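Local coordinates for protein amidohydrolase (PDB 4DZH) that probably deaminates adenosine-type nucleosides such as 5'-methylthioadenosine, as a zinc-dependent hydrolase of the ATZ/TRZ family of amidohydrolases, at residues 77-82 against 285-290; 230-235 against 294-299; 310-315 against 361-366; 316-319 against 323-326. All blocks are in the same frame, centred on the assembly; numbering follows the deposited sequence.

Contact 1 (77-82 against 285-290); sequences NAHTHN and VHCPES. With ZN (zinc ion), chain E; MG (magnesium ion), chain B.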
loop_
_atom_site.group_PDB
_atom_site.type_symbol
_atom_site.label_atom_id
_atom_site.label_comp_id
_atom_site.label_asym_id
_atom_site.label_seq_id
_atom_site.Cartn_x
_atom_site.Cartn_y
_atom_site.Cartn_z
ATOM N N ASN A 77 -14.913 2.943 -5.856
ATOM C CA ASN A 77 -14.296 3.815 -4.884
ATOM C C ASN A 77 -15.406 4.658 -4.286
ATOM O O ASN A 77 -15.877 5.605 -4.901
ATOM C CB ASN A 77 -13.237 4.704 -5.588
ATOM C CG ASN A 77 -12.429 5.567 -4.605
ATOM O OD1 ASN A 77 -12.890 5.910 -3.477
ATOM N ND2 ASN A 77 -11.228 5.988 -5.032
ATOM N N ALA A 78 -15.826 4.291 -3.083
ATOM C CA ALA A 78 -17.083 4.805 -2.543
ATOM C C ALA A 78 -16.952 6.126 -1.794
ATOM O O ALA A 78 -17.920 6.539 -1.103
ATOM C CB ALA A 78 -17.726 3.701 -1.635
ATOM N N HIS A 79 -15.807 6.820 -1.907
ATOM C CA HIS A 79 -15.689 8.180 -1.373
ATOM C C HIS A 79 -14.549 8.958 -2.003
ATOM O O HIS A 79 -13.392 8.726 -1.689
ATOM C CB HIS A 79 -15.465 8.180 0.143
ATOM C CG HIS A 79 -15.489 9.563 0.734
ATOM N ND1 HIS A 79 -16.609 10.365 0.684
ATOM C CD2 HIS A 79 -14.519 10.315 1.311
ATOM C CE1 HIS A 79 -16.348 11.524 1.272
ATOM N NE2 HIS A 79 -15.085 11.526 1.665
ATOM N N THR A 80 -14.890 9.885 -2.904
ATOM C CA THR A 80 -13.849 10.690 -3.557
ATOM C C THR A 80 -14.097 12.194 -3.484
ATOM O O THR A 80 -15.231 12.670 -3.379
ATOM C CB THR A 80 -13.680 10.314 -5.057
ATOM O OG1 THR A 80 -14.954 10.444 -5.726
ATOM C CG2 THR A 80 -13.200 8.851 -5.165
ATOM N N HIS A 81 -13.007 12.958 -3.576
ATOM C CA HIS A 81 -13.040 14.399 -3.834
ATOM C C HIS A 81 -12.066 14.572 -4.992
ATOM O O HIS A 81 -10.943 15.039 -4.805
ATOM C CB HIS A 81 -12.566 15.217 -2.614
ATOM C CG HIS A 81 -13.288 14.906 -1.335
ATOM N ND1 HIS A 81 -14.634 15.169 -1.161
ATOM C CD2 HIS A 81 -12.849 14.374 -0.170
ATOM C CE1 HIS A 81 -14.999 14.806 0.058
ATOM N NE2 HIS A 81 -13.940 14.292 0.668
ATOM N N ASN A 82 -12.494 14.152 -6.173
ATOM C CA ASN A 82 -11.503 13.895 -7.222
ATOM C C ASN A 82 -10.709 15.101 -7.810
ATOM O O ASN A 82 -9.549 14.924 -8.200
ATOM C CB ASN A 82 -12.088 12.941 -8.303
ATOM C CG ASN A 82 -11.808 11.464 -7.986
ATOM O OD1 ASN A 82 -10.937 11.116 -7.141
ATOM N ND2 ASN A 82 -12.509 10.574 -8.696
ATOM N N VAL A 285 -18.861 3.863 4.558
ATOM C CA VAL A 285 -17.640 3.848 3.711
ATOM C C VAL A 285 -16.386 4.030 4.566
ATOM O O VAL A 285 -16.183 5.056 5.238
ATOM C CB VAL A 285 -17.689 4.955 2.671
ATOM C CG1 VAL A 285 -16.416 4.838 1.803
ATOM C CG2 VAL A 285 -18.960 4.832 1.816
ATOM N N HIS A 286 -15.503 3.030 4.488
ATOM C CA HIS A 286 -14.241 3.002 5.203
ATOM C C HIS A 286 -13.121 3.537 4.315
ATOM O O HIS A 286 -12.917 3.044 3.206
ATOM C CB HIS A 286 -14.003 1.546 5.631
ATOM C CG HIS A 286 -12.771 1.309 6.452
ATOM N ND1 HIS A 286 -12.276 2.201 7.391
ATOM C CD2 HIS A 286 -11.931 0.240 6.484
ATOM C CE1 HIS A 286 -11.192 1.694 7.948
ATOM N NE2 HIS A 286 -10.962 0.500 7.420
ATOM N N CYS A 287 -12.428 4.551 4.816
ATOM C CA CYS A 287 -11.301 5.221 4.153
ATOM C C CYS A 287 -10.072 5.112 5.079
ATOM O O CYS A 287 -9.630 6.088 5.715
ATOM C CB CYS A 287 -11.655 6.692 3.910
ATOM S SG CYS A 287 -13.114 6.927 2.875
ATOM N N PRO A 288 -9.488 3.915 5.170
ATOM C CA PRO A 288 -8.451 3.713 6.188
ATOM C C PRO A 288 -7.193 4.567 6.006
ATOM O O PRO A 288 -6.587 5.032 6.963
ATOM C CB PRO A 288 -8.105 2.216 6.046
ATOM C CG PRO A 288 -8.635 1.807 4.645
ATOM C CD PRO A 288 -9.852 2.675 4.436
ATOM N N GLU A 289 -6.712 4.722 4.756
ATOM C CA GLU A 289 -5.451 5.425 4.604
ATOM C C GLU A 289 -5.572 6.896 5.000
ATOM O O GLU A 289 -4.628 7.437 5.656
ATOM C CB GLU A 289 -4.832 5.233 3.184
ATOM C CG GLU A 289 -4.509 3.742 2.894
ATOM C CD GLU A 289 -3.852 3.458 1.563
ATOM O OE1 GLU A 289 -3.499 4.431 0.828
ATOM O OE2 GLU A 289 -3.642 2.244 1.302
ATOM N N SER A 290 -6.670 7.543 4.594
ATOM C CA SER A 290 -6.919 8.922 4.990
ATOM C C SER A 290 -7.048 9.010 6.511
ATOM O O SER A 290 -6.468 9.927 7.120
ATOM C CB SER A 290 -8.178 9.442 4.324
ATOM O OG SER A 290 -8.534 10.719 4.852
HETATM ZN ZN ZN E . -14.087 13.217 2.322
HETATM MG MG MG B . -3.219 5.207 -1.006
HETATM O O HOH W 1 -4.951 4.251 -1.537
HETATM O O HOH W 2 -1.406 6.223 -0.398
HETATM O O HOH W 3 -1.910 3.662 -1.688
HETATM O O HOH W 4 -13.125 13.298 4.100
#
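Both methyls of Val-285 lie against Ala-78, and the sulfur of Cys-287 reaches the root of the His-79 side chain. CG2 of Val-285 sits 3.8 Å from CB of Ala-78 and 3.5 Å from the carbonyl O of Ala-78, covering the strand just before the zinc ligand His-79. The other branch, CG1, stands anti to the backbone N (chi1 -178°), where it also meets CB of His-79 at 3.9 Å. Cys-287 adds its SG at 3.8 Å from CB of His-79; the sulfur approaches the imidazole obliquely, 4.8 Å from SG to the ring centroid. Strands 69-80 and 283-286 belong to the wall of the TIM-barrel of the amidohydrolase superfamily; these inward side chains pack inside it, and His-79 and His-81 form the His-X-His pair at the end of the first barrel strand. With CG of His-79 anti to its N (chi1 -174°), NE2 of His-79 is delivered to the zinc ion at 2.1 Å, while NE2 of His-81 binds at 2.0 Å. Besides the metal, the His-79 imidazole has His-226 as its polar partner. His-228, Asp-316 and a water complete this site. Beyond the N-cap residue Cys-287, the chain enters helix 288-293, from which Glu-289 stretches away, extended beyond CG, to a separate magnesium ion. OE1 of Glu-289 takes the metal, and OE2 is held by the hydroxyls of Ser-328 and Thr-332.

Contact 2 (230-235 against 294-299); sequences HETAQE and LASGFC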
loop_
_atom_site.group_PDB
_atom_site.type_symbol
_atom_site.label_atom_id
_atom_site.label_comp_id
_atom_site.label_asym_id
_atom_site.label_seq_id
_atom_site.Cartn_x
_atom_site.Cartn_y
_atom_site.Cartn_z
ATOM N N HIS A 230 -18.882 11.227 12.012
ATOM C CA HIS A 230 -18.057 10.667 13.095
ATOM C C HIS A 230 -16.602 10.387 12.660
ATOM O O HIS A 230 -15.979 9.366 13.025
ATOM C CB HIS A 230 -18.689 9.402 13.726
ATOM C CG HIS A 230 -19.797 9.700 14.690
ATOM N ND1 HIS A 230 -19.957 8.993 15.861
ATOM C CD2 HIS A 230 -20.805 10.605 14.643
ATOM C CE1 HIS A 230 -21.011 9.468 16.513
ATOM N NE2 HIS A 230 -21.544 10.440 15.794
ATOM N N GLU A 231 -16.062 11.320 11.890
ATOM C CA GLU A 231 -14.723 11.181 11.381
ATOM C C GLU A 231 -13.659 11.403 12.469
ATOM O O GLU A 231 -12.576 10.820 12.445
ATOM C CB GLU A 231 -14.519 12.142 10.192
ATOM C CG GLU A 231 -13.105 11.995 9.608
ATOM C CD GLU A 231 -12.851 12.859 8.394
ATOM O OE1 GLU A 231 -13.657 13.770 8.144
ATOM O OE2 GLU A 231 -11.847 12.581 7.679
ATOM N N THR A 232 -13.967 12.258 13.462
ATOM C CA THR A 232 -12.948 12.593 14.445
ATOM C C THR A 232 -13.541 12.679 15.852
ATOM O O THR A 232 -14.750 12.914 15.992
ATOM C CB THR A 232 -12.225 13.937 14.146
ATOM O OG1 THR A 232 -13.137 15.029 14.250
ATOM C CG2 THR A 232 -11.600 13.958 12.744
ATOM N N ALA A 233 -12.697 12.422 16.848
ATOM C CA ALA A 233 -13.006 12.686 18.248
ATOM C C ALA A 233 -13.514 14.108 18.447
ATOM O O ALA A 233 -14.489 14.312 19.196
ATOM C CB ALA A 233 -11.769 12.433 19.127
ATOM N N GLN A 234 -12.850 15.082 17.821
ATOM C CA GLN A 234 -13.191 16.492 18.061
ATOM C C GLN A 234 -14.585 16.818 17.522
ATOM O O GLN A 234 -15.306 17.619 18.119
ATOM C CB GLN A 234 -12.122 17.454 17.512
ATOM C CG GLN A 234 -12.352 18.947 17.873
ATOM C CD GLN A 234 -12.263 19.243 19.386
ATOM O OE1 GLN A 234 -11.191 19.134 19.996
ATOM N NE2 GLN A 234 -13.399 19.609 19.993
ATOM N N GLU A 235 -14.970 16.201 16.398
ATOM C CA GLU A 235 -16.337 16.307 15.861
ATOM C C GLU A 235 -17.406 15.817 16.859
ATOM O O GLU A 235 -18.447 16.472 17.080
ATOM C CB GLU A 235 -16.466 15.511 14.546
ATOM C CG GLU A 235 -17.922 15.371 14.088
ATOM C CD GLU A 235 -18.132 14.333 12.976
ATOM O OE1 GLU A 235 -17.147 13.997 12.296
ATOM O OE2 GLU A 235 -19.280 13.874 12.785
ATOM N N LEU A 294 -4.420 11.244 8.713
ATOM C CA LEU A 294 -4.896 12.463 9.382
ATOM C C LEU A 294 -5.003 12.229 10.882
ATOM O O LEU A 294 -5.419 13.121 11.640
ATOM C CB LEU A 294 -6.248 12.903 8.820
ATOM C CG LEU A 294 -6.147 13.416 7.371
ATOM C CD1 LEU A 294 -7.536 13.742 6.779
ATOM C CD2 LEU A 294 -5.192 14.590 7.292
ATOM N N ALA A 295 -4.646 11.025 11.311
ATOM C CA ALA A 295 -4.836 10.616 12.727
ATOM C C ALA A 295 -6.290 10.776 13.143
ATOM O O ALA A 295 -6.602 11.259 14.254
ATOM C CB ALA A 295 -3.914 11.374 13.673
ATOM N N SER A 296 -7.198 10.369 12.269
ATOM C CA SER A 296 -8.615 10.454 12.601
ATOM C C SER A 296 -9.094 9.350 13.515
ATOM O O SER A 296 -10.082 9.516 14.237
ATOM C CB SER A 296 -9.472 10.483 11.329
ATOM O OG SER A 296 -9.009 11.541 10.488
ATOM N N GLY A 297 -8.410 8.212 13.482
ATOM C CA GLY A 297 -8.854 7.091 14.285
ATOM C C GLY A 297 -9.037 5.787 13.545
ATOM O O GLY A 297 -8.526 5.618 12.408
ATOM N N PHE A 298 -9.827 4.898 14.151
ATOM C CA PHE A 298 -9.879 3.477 13.772
ATOM C C PHE A 298 -11.310 2.983 13.645
ATOM O O PHE A 298 -11.934 2.520 14.616
ATOM C CB PHE A 298 -9.117 2.621 14.804
ATOM C CG PHE A 298 -7.666 2.998 14.939
ATOM C CD1 PHE A 298 -6.723 2.476 14.056
ATOM C CD2 PHE A 298 -7.243 3.896 15.925
ATOM C CE1 PHE A 298 -5.383 2.824 14.155
ATOM C CE2 PHE A 298 -5.908 4.250 16.031
ATOM C CZ PHE A 298 -4.965 3.719 15.141
ATOM N N CYS A 299 -11.855 3.138 12.456
ATOM C CA CYS A 299 -13.138 2.560 12.122
ATOM C C CYS A 299 -13.159 1.077 12.421
ATOM O O CYS A 299 -12.227 0.331 12.039
ATOM C CB CYS A 299 -13.463 2.818 10.644
ATOM S SG CYS A 299 -14.946 2.157 10.061
HETATM O O HOH W 5 -9.778 10.833 7.818
HETATM O O HOH W 6 -9.807 11.840 16.094
#
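CG of Glu-231 lies anti to the backbone N (chi1 -179°), and the chain stays extended beyond it, which carries the carboxylate along the flank of Ser-296; the serine hydroxyl, anti to its own carbonyl carbon (chi1 -54°), is turned to the same side. The two polar ends remain 4.1 Å apart, from OE2 of Glu-231 to OG of Ser-296, too far for a direct bond. A water fills the step: it donates to OE2 of Glu-231 at 2.7 Å and lies 2.9 Å from OG of Ser-296. Closer in, CB of Ser-296 presses on the carbonyl O of Glu-231 at 3.3 Å, and CG2 of Thr-232 lies more loosely, 4.2 Å from OG of Ser-296. The carbonyl oxygens of Glu-231 and Ser-296 also come near one another, two acceptors within hydrogen-bonding distance of the Thr-267 hydroxyl, whose single proton cannot serve both fully. These are loops at the zinc-bearing end of the barrel: 230-235 follows strand 225-229 and starts helix 233-243, whereas 294-299 leaves helix 288-293 through a Schellman motif at Ala-295. Thr-232 is the N-cap of helix 233-243, its OG1 accepting from N of Glu-235 at 3.1 Å. The carboxylate of Glu-235 folds back over the turn and takes two amides, OE2 from N of His-230 at 2.8 Å and OE1 from N of Glu-231 at 2.9 Å, the latter from above the carboxylate plane. A second water ties N of Ala-233 to O of Ser-296, while Glu-231 ligates, in a crystal structure of this protein, a zinc ion not bound to this chain.

Contact 3 (310-315 against 361-366); sequences NLAIGT and ARALGF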
loop_
_atom_site.group_PDB
_atom_site.type_symbol
_atom_site.label_atom_id
_atom_site.label_comp_id
_atom_site.label_asym_id
_atom_site.label_seq_id
_atom_site.Cartn_x
_atom_site.Cartn_y
_atom_site.Cartn_z
ATOM N N ASN A 310 -23.742 -2.909 5.749
ATOM C CA ASN A 310 -23.132 -2.829 4.416
ATOM C C ASN A 310 -21.869 -1.952 4.419
ATOM O O ASN A 310 -21.941 -0.777 4.741
ATOM C CB ASN A 310 -24.096 -2.347 3.361
ATOM C CG ASN A 310 -23.477 -2.406 1.991
ATOM O OD1 ASN A 310 -23.233 -3.498 1.452
ATOM N ND2 ASN A 310 -23.167 -1.249 1.443
ATOM N N LEU A 311 -20.712 -2.545 4.098
ATOM C CA LEU A 311 -19.422 -1.842 4.190
ATOM C C LEU A 311 -18.824 -1.650 2.797
ATOM O O LEU A 311 -18.738 -2.596 2.006
ATOM C CB LEU A 311 -18.430 -2.612 5.062
ATOM C CG LEU A 311 -17.102 -1.963 5.488
ATOM C CD1 LEU A 311 -17.334 -0.806 6.447
ATOM C CD2 LEU A 311 -16.152 -2.938 6.086
ATOM N N ALA A 312 -18.431 -0.405 2.513
ATOM C CA ALA A 312 -17.697 -0.075 1.286
ATOM C C ALA A 312 -16.350 0.543 1.616
ATOM O O ALA A 312 -16.029 0.843 2.775
ATOM C CB ALA A 312 -18.544 0.893 0.468
ATOM N N ILE A 313 -15.527 0.748 0.568
ATOM C CA ILE A 313 -14.177 1.247 0.732
ATOM C C ILE A 313 -14.001 2.437 -0.209
ATOM O O ILE A 313 -14.488 2.423 -1.341
ATOM C CB ILE A 313 -13.145 0.125 0.422
ATOM C CG1 ILE A 313 -13.248 -0.982 1.474
ATOM C CG2 ILE A 313 -11.688 0.687 0.390
ATOM C CD1 ILE A 313 -12.421 -2.225 1.180
ATOM N N GLY A 314 -13.364 3.478 0.306
ATOM C CA GLY A 314 -13.076 4.661 -0.495
ATOM C C GLY A 314 -11.677 5.197 -0.159
ATOM O O GLY A 314 -11.063 4.860 0.877
ATOM N N THR A 315 -11.159 6.081 -0.996
ATOM C CA THR A 315 -9.798 6.590 -0.834
ATOM C C THR A 315 -9.755 7.991 -0.179
ATOM O O THR A 315 -8.687 8.384 0.312
ATOM C CB THR A 315 -9.000 6.650 -2.187
ATOM O OG1 THR A 315 -9.725 7.475 -3.121
ATOM C CG2 THR A 315 -8.771 5.229 -2.791
ATOM N N ALA A 361 -21.097 -0.989 -4.603
ATOM C CA ALA A 361 -22.245 -0.970 -5.512
ATOM C C ALA A 361 -23.512 -0.699 -4.713
ATOM O O ALA A 361 -24.278 0.216 -5.034
ATOM C CB ALA A 361 -22.372 -2.274 -6.243
ATOM N N ARG A 362 -23.690 -1.472 -3.640
ATOM C CA ARG A 362 -24.870 -1.341 -2.779
ATOM C C ARG A 362 -24.937 -0.003 -2.046
ATOM O O ARG A 362 -26.037 0.562 -1.862
ATOM C CB ARG A 362 -24.907 -2.474 -1.772
ATOM C CG ARG A 362 -25.268 -3.798 -2.414
ATOM C CD ARG A 362 -25.158 -4.946 -1.424
ATOM N NE ARG A 362 -25.567 -6.207 -2.044
ATOM C CZ ARG A 362 -25.549 -7.386 -1.420
ATOM N NH1 ARG A 362 -25.165 -7.468 -0.151
ATOM N NH2 ARG A 362 -25.954 -8.483 -2.046
ATOM N N ALA A 363 -23.778 0.507 -1.620
ATOM C CA ALA A 363 -23.750 1.801 -0.919
ATOM C C ALA A 363 -24.222 2.934 -1.825
ATOM O O ALA A 363 -24.806 3.916 -1.361
ATOM C CB ALA A 363 -22.329 2.086 -0.415
ATOM N N LEU A 364 -23.974 2.821 -3.124
ATOM C CA LEU A 364 -24.285 3.902 -4.052
ATOM C C LEU A 364 -25.653 3.696 -4.691
ATOM O O LEU A 364 -26.106 4.531 -5.462
ATOM C CB LEU A 364 -23.215 4.005 -5.159
ATOM C CG LEU A 364 -21.910 4.758 -4.838
ATOM C CD1 LEU A 364 -21.261 4.264 -3.547
ATOM C CD2 LEU A 364 -20.929 4.590 -6.005
ATOM N N GLY A 365 -26.330 2.597 -4.349
ATOM C CA GLY A 365 -27.619 2.281 -4.954
ATOM C C GLY A 365 -27.534 1.644 -6.334
ATOM O O GLY A 365 -28.530 1.608 -7.101
ATOM N N PHE A 366 -26.356 1.114 -6.651
ATOM C CA PHE A 366 -26.083 0.494 -7.945
ATOM C C PHE A 366 -25.973 -1.042 -7.823
ATOM O O PHE A 366 -25.529 -1.734 -8.772
ATOM C CB PHE A 366 -24.747 1.025 -8.504
ATOM C CG PHE A 366 -24.722 2.500 -8.829
ATOM C CD1 PHE A 366 -25.865 3.241 -9.044
ATOM C CD2 PHE A 366 -23.476 3.146 -8.946
ATOM C CE1 PHE A 366 -25.782 4.596 -9.363
ATOM C CE2 PHE A 366 -23.400 4.488 -9.278
ATOM C CZ PHE A 366 -24.554 5.227 -9.474
HETATM O O HOH W 7 -24.532 -5.607 2.268
#
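The amide of Asn-310 lies over the root of Arg-362, with CG of Asn-310 4.0 Å from CB of Arg-362 and OD1 of Asn-310 3.8 Å from CD of Arg-362. Placing CG anti to the backbone N (chi1 -174°) swings this amide from the strand side onto the last turn of helix 349-363. ND2 of Asn-310 comes to 3.6 Å from the backbone N of Ala-363, a packing contact, since its hydrogen bonds go to OG of Ser-283 and O of Gly-359. The arginine, extended from CG to NE, passes the asparagine obliquely, its guanidinium plane 44° from the amide plane. Their polar ends are joined through a water that donates to OD1 of Asn-310 at 2.6 Å and accepts from NH1 of Arg-362 at 3.1 Å, lying in plane at the edge of the guanidinium. Deeper in, the two small residues Ala-312 and Ala-363 meet methyl to methyl, CB to CB 4.1 Å, letting the helix end settle close to the strand. The helix stops there in a Schellman motif at Gly-365, where N of Phe-366 bonds back to O of Ala-361 at 2.8 Å. Just before the glycine, Leu-364 packs on strands 69-80, 133-139 and 156-163. Strand 310-313 is last of the parallel run from 225-229; helix 326-341 covers its outer side, while the end of helix 349-363 packs on inward residues, at the end of the TIM-barrel away from the metals.

Contact 4 (316-319 against 323-326); sequences DGCA and DLDM. With ZN (zinc ion), chain E; ZN (zinc ion), chain F; MG (magnesium ion), chain B.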
loop_
_atom_site.group_PDB
_atom_site.type_symbol
_atom_site.label_atom_id
_atom_site.label_comp_id
_atom_site.label_asym_id
_atom_site.label_seq_id
_atom_site.Cartn_x
_atom_site.Cartn_y
_atom_site.Cartn_z
ATOM N N ASP A 316 -10.860 8.751 -0.244
ATOM C CA ASP A 316 -10.858 10.183 0.080
ATOM C C ASP A 316 -10.003 10.870 -0.972
ATOM O O ASP A 316 -9.758 10.285 -2.051
ATOM C CB ASP A 316 -10.353 10.428 1.540
ATOM C CG ASP A 316 -11.002 11.643 2.234
ATOM O OD1 ASP A 316 -12.000 12.266 1.796
ATOM O OD2 ASP A 316 -10.475 11.886 3.345
ATOM N N GLY A 317 -9.493 12.050 -0.698
ATOM C CA GLY A 317 -8.807 12.857 -1.710
ATOM C C GLY A 317 -7.291 12.730 -1.694
ATOM O O GLY A 317 -6.702 12.234 -0.719
ATOM N N CYS A 318 -6.634 13.208 -2.764
ATOM C CA CYS A 318 -5.203 13.058 -2.934
ATOM C C CYS A 318 -4.362 14.027 -2.109
ATOM O O CYS A 318 -3.151 13.969 -2.212
ATOM C CB CYS A 318 -4.781 13.116 -4.408
ATOM S SG CYS A 318 -5.390 11.685 -5.345
ATOM N N ALA A 319 -4.984 14.860 -1.286
ATOM C CA ALA A 319 -4.188 15.636 -0.327
ATOM C C ALA A 319 -4.154 14.908 1.010
ATOM O O ALA A 319 -3.468 15.366 1.943
ATOM C CB ALA A 319 -4.757 17.051 -0.153
ATOM N N ASP A 323 -2.907 8.855 -2.999
ATOM C CA ASP A 323 -3.266 8.287 -4.313
ATOM C C ASP A 323 -4.720 7.827 -4.344
ATOM O O ASP A 323 -5.464 7.920 -3.352
ATOM C CB ASP A 323 -2.312 7.190 -4.747
ATOM C CG ASP A 323 -2.175 6.080 -3.716
ATOM O OD1 ASP A 323 -3.142 5.859 -2.954
ATOM O OD2 ASP A 323 -1.144 5.371 -3.734
ATOM N N LEU A 324 -5.158 7.374 -5.522
ATOM C CA LEU A 324 -6.530 6.833 -5.691
ATOM C C LEU A 324 -6.436 5.332 -5.889
ATOM O O LEU A 324 -7.181 4.735 -6.678
ATOM C CB LEU A 324 -7.214 7.438 -6.933
ATOM C CG LEU A 324 -7.406 8.943 -6.804
ATOM C CD1 LEU A 324 -7.973 9.528 -8.141
ATOM C CD2 LEU A 324 -8.273 9.418 -5.561
ATOM N N ASP A 325 -5.496 4.701 -5.206
ATOM C CA ASP A 325 -5.165 3.308 -5.454
ATOM C C ASP A 325 -6.074 2.429 -4.608
ATOM O O ASP A 325 -5.835 2.288 -3.376
ATOM C CB ASP A 325 -3.688 3.077 -5.060
ATOM C CG ASP A 325 -3.212 1.617 -5.268
ATOM O OD1 ASP A 325 -4.074 0.731 -5.478
ATOM O OD2 ASP A 325 -1.986 1.377 -5.194
ATOM N N MET A 326 -7.106 1.859 -5.220
ATOM C CA MET A 326 -8.006 0.989 -4.451
ATOM C C MET A 326 -7.386 -0.351 -4.129
ATOM O O MET A 326 -7.825 -1.008 -3.174
ATOM C CB MET A 326 -9.345 0.804 -5.183
ATOM C CG MET A 326 -10.242 2.013 -5.087
ATOM S SD MET A 326 -11.011 2.180 -3.452
ATOM C CE MET A 326 -12.075 0.716 -3.419
HETATM ZN ZN ZN E . -14.087 13.217 2.322
HETATM ZN ZN ZN F . -11.295 13.568 3.925
HETATM MG MG MG B . -3.219 5.207 -1.006
HETATM O O HOH W 3 -1.910 3.662 -1.688
HETATM O O HOH W 1 -4.951 4.251 -1.537
HETATM O O HOH W 2 -1.406 6.223 -0.398
HETATM O O HOH W 4 -13.125 13.298 4.100
HETATM O O HOH W 8 -10.869 14.083 5.954
#
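OD1 of Asp-316 bridges two zinc ions, at 2.4 Å from the one also held by His-79, His-81 and His-228 and at 2.6 Å from the second. OD2 of Asp-316 binds the second zinc more tightly, at 2.0 Å, and accepts in addition from the hydroxyl of Ser-290, which fixes the rotation of the carboxylate. A water also bridges the metals. Behind this residue the chain packs by apolar contact: SG of Cys-318, set anti to its carbonyl carbon (chi1 -67°), lies 3.7 Å from CD2 of Leu-324 and equally near its CG. The same CD2 of Leu-324 rests 3.9 Å from the carbonyl O of Asp-316, so one methyl lies against both the backbone of the zinc ligand and the cysteine sulfur. CB of Asp-323, just before this leucine, points away from 316-319, and its carboxylate binds the magnesium ion, with OD1 of Asp-323 at 2.1 Å from the metal. Glu-289, Asn-321 and three waters complete that sphere; one of the waters donates to OD2 of Asp-323 and another to O of Asp-325. Asp-325 N-caps helix 326-341 through a bond from N of Ser-328 to its OD1. The loop between strand 310-313 and helix 326-341 carries ligands of both the zinc pair and this magnesium site, and its start supplies the aspartate that, in amidohydrolases of this superfamily, follows the last barrel strand and binds the metal at the barrel centre.

In the fold
Along the chain contacts 1 and 2 interlock, their segments alternating; contact 3 opens after both, and contact 4 falls between its two segments. Contacts 1 and 4 are the closest pair, with centres about 7 Å apart; they share a zinc ion and the magnesium ion and are tied by probable hydrogen bonds, Ser-290 OG with Asp-316 OD2 and Asp-316 N to His-79 O. Contact 3, about 10 Å from contact 1 between centres, uses strand 310-313, the sheet neighbour of 283-286. Contact 2 lies farther out, about 20 Å from contact 3 between centres, reached from strand 283-286 by helix 288-293. Contacts 1 and 3 use strands of one barrel; contacts 1, 2 and 4 lie at or near its metal-bearing end.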